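Local coordinates for DnaD-like replication protein (Streptococcus mutans UA159, PDB 2ZC2), which is a zinc-binding, DnaD-like member of the DnaB/DnaD family that probably takes part in the initiation of DNA replication, at residues F10-L14 with T53-I58. Residues are numbered along the deposited sequence; the frame is centred on the assembly and turned at random.
Sequences FEREL and TNWNYI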
loop_
_atom_site.group_PDB
_atom_site.type_symbol
_atom_site.label_atom_id
_atom_site.label_comp_id
_atom_site.label_asym_id
_atom_site.label_seq_id
_atom_site.Cartn_x
_atom_site.Cartn_y
_atom_site.Cartn_z
ATOM N N PHE A 10 1.005 8.246 0.803
ATOM C CA PHE A 10 2.195 7.786 0.112
ATOM C C PHE A 10 3.191 8.876 -0.161
ATOM O O PHE A 10 4.364 8.716 0.102
ATOM C CB PHE A 10 1.792 7.092 -1.186
ATOM C CG PHE A 10 1.553 5.592 -1.018
ATOM C CD1 PHE A 10 0.378 5.130 -0.510
ATOM C CD2 PHE A 10 2.546 4.681 -1.334
ATOM C CE1 PHE A 10 0.162 3.774 -0.317
ATOM C CE2 PHE A 10 2.367 3.340 -1.175
ATOM C CZ PHE A 10 1.151 2.868 -0.671
ATOM N N GLU A 11 2.721 10.013 -0.690
ATOM C CA GLU A 11 3.627 11.079 -1.101
ATOM C C GLU A 11 4.223 11.738 0.079
ATOM O O GLU A 11 5.406 12.052 0.081
ATOM C CB GLU A 11 2.871 12.071 -1.976
ATOM C CG GLU A 11 2.561 11.438 -3.305
ATOM C CD GLU A 11 1.818 12.363 -4.297
ATOM O OE1 GLU A 11 1.063 13.272 -3.855
ATOM O OE2 GLU A 11 1.971 12.121 -5.519
ATOM N N ARG A 12 3.457 11.856 1.171
ATOM C CA ARG A 12 4.043 12.486 2.375
ATOM C C ARG A 12 5.129 11.596 2.956
ATOM O O ARG A 12 6.190 12.074 3.326
ATOM C CB ARG A 12 2.969 12.714 3.428
ATOM C CG ARG A 12 3.477 13.239 4.782
ATOM C CD ARG A 12 2.390 13.102 5.882
ATOM N NE ARG A 12 2.171 11.700 6.197
ATOM C CZ ARG A 12 1.013 11.078 6.036
ATOM N NH1 ARG A 12 -0.052 11.742 5.619
ATOM N NH2 ARG A 12 0.915 9.793 6.310
ATOM N N GLU A 13 4.869 10.281 3.074
ATOM C CA GLU A 13 5.879 9.404 3.689
ATOM C C GLU A 13 7.055 9.214 2.784
ATOM O O GLU A 13 8.214 9.073 3.267
ATOM C CB GLU A 13 5.319 8.014 4.050
ATOM C CG GLU A 13 4.175 7.995 5.120
ATOM C CD GLU A 13 4.561 8.735 6.405
ATOM O OE1 GLU A 13 5.790 8.878 6.717
ATOM O OE2 GLU A 13 3.628 9.099 7.128
ATOM N N LEU A 14 6.771 9.120 1.473
ATOM C CA LEU A 14 7.866 8.927 0.492
ATOM C C LEU A 14 8.610 10.255 0.284
ATOM O O LEU A 14 9.719 10.283 -0.217
ATOM C CB LEU A 14 7.349 8.306 -0.851
ATOM C CG LEU A 14 6.927 6.802 -0.804
ATOM C CD1 LEU A 14 6.412 6.201 -2.141
ATOM C CD2 LEU A 14 8.074 5.935 -0.350
ATOM N N THR A 53 10.748 3.317 4.380
ATOM C CA THR A 53 9.728 3.916 3.565
ATOM C C THR A 53 10.278 4.001 2.110
ATOM O O THR A 53 10.829 5.009 1.687
ATOM C CB THR A 53 9.191 5.276 4.129
ATOM O OG1 THR A 53 8.971 5.177 5.537
ATOM C CG2 THR A 53 7.800 5.598 3.513
ATOM N N ASN A 54 10.120 2.912 1.383
ATOM C CA ASN A 54 10.366 2.896 -0.050
ATOM C C ASN A 54 9.299 2.108 -0.780
ATOM O O ASN A 54 8.720 1.171 -0.205
ATOM C CB ASN A 54 11.794 2.394 -0.384
ATOM C CG ASN A 54 12.015 0.931 -0.100
ATOM O OD1 ASN A 54 12.793 0.577 0.804
ATOM N ND2 ASN A 54 11.481 0.060 -0.966
ATOM N N TRP A 55 8.998 2.513 -2.019
ATOM C CA TRP A 55 7.924 1.857 -2.801
ATOM C C TRP A 55 7.938 0.356 -2.758
ATOM O O TRP A 55 6.936 -0.264 -2.470
ATOM C CB TRP A 55 7.966 2.302 -4.287
ATOM C CG TRP A 55 6.868 1.623 -5.125
ATOM C CD1 TRP A 55 6.995 0.515 -5.923
ATOM C CD2 TRP A 55 5.497 2.024 -5.210
ATOM N NE1 TRP A 55 5.804 0.237 -6.527
ATOM C CE2 TRP A 55 4.864 1.151 -6.089
ATOM C CE3 TRP A 55 4.751 3.065 -4.629
ATOM C CZ2 TRP A 55 3.483 1.260 -6.398
ATOM C CZ3 TRP A 55 3.376 3.190 -4.941
ATOM C CH2 TRP A 55 2.767 2.306 -5.835
ATOM N N ASN A 56 9.074 -0.245 -3.134
ATOM C CA ASN A 56 9.219 -1.716 -3.247
ATOM C C ASN A 56 8.980 -2.447 -1.948
ATOM O O ASN A 56 8.340 -3.511 -1.915
ATOM C CB ASN A 56 10.630 -2.091 -3.767
ATOM C CG ASN A 56 10.876 -1.574 -5.210
ATOM O OD1 ASN A 56 10.009 -0.979 -5.819
ATOM N ND2 ASN A 56 12.054 -1.842 -5.747
ATOM N N TYR A 57 9.518 -1.900 -0.869
ATOM C CA TYR A 57 9.254 -2.488 0.465
ATOM C C TYR A 57 7.778 -2.538 0.834
ATOM O O TYR A 57 7.263 -3.566 1.304
ATOM C CB TYR A 57 10.093 -1.766 1.549
ATOM C CG TYR A 57 10.119 -2.446 2.914
ATOM C CD1 TYR A 57 11.138 -3.332 3.278
ATOM C CD2 TYR A 57 9.138 -2.166 3.866
ATOM C CE1 TYR A 57 11.135 -3.938 4.589
ATOM C CE2 TYR A 57 9.133 -2.758 5.126
ATOM C CZ TYR A 57 10.108 -3.643 5.488
ATOM O OH TYR A 57 10.098 -4.163 6.775
ATOM N N ILE A 58 7.068 -1.445 0.627
ATOM C CA ILE A 58 5.600 -1.423 0.817
ATOM C C ILE A 58 4.896 -2.466 -0.042
ATOM O O ILE A 58 4.088 -3.246 0.417
ATOM C CB ILE A 58 5.069 0.025 0.460
ATOM C CG1 ILE A 58 5.667 1.042 1.431
ATOM C CG2 ILE A 58 3.492 0.063 0.511
ATOM C CD1 ILE A 58 5.673 2.517 0.944
#
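In this all-helical domain of the DnaB/DnaD family, the last turn of helix 5-14 packs against the first turn of helix 55-67 and the residues leading into it, largely through apolar side chains and with no hydrogen bond between the two. Leu14 packs against the point where the loop passes into the helix. Its CD2 lies 3.5 Å from Thr53 O and 3.8 Å from CA of Asn54, the N-cap residue, while CD1 comes to the edge of the Trp55 ring, near its plane. One turn back, Phe10 brings the CE2-CZ end of its ring to both Trp55 and Ile58: CE2 is 3.9 Å from Trp55 CZ3, and CZ is 3.8 Å from Ile58 CG2. The Phe10 ring and the six-membered ring of Trp55 form an oblique pair, their planes at 54°. With CG anti to the backbone N (chi1 179°), the Trp55 indole puts its six-membered ring beside Phe10. Thr53 CG2 sits 3.5 Å from Glu13 CB; beyond that methylene the chain bends, and OE2 accepts hydrogen bonds from both NE and NH2 of Arg12, a salt bridge, from one face of the carboxylate. Helix 37-50 adds Val40 to Phe10 and Leu44 and Ala47 to Ile58, whereas from helix 20-32 Leu26 touches both aromatic side chains and Asp25, seen to bind zinc in a crystal structure of this protein, touches Trp55.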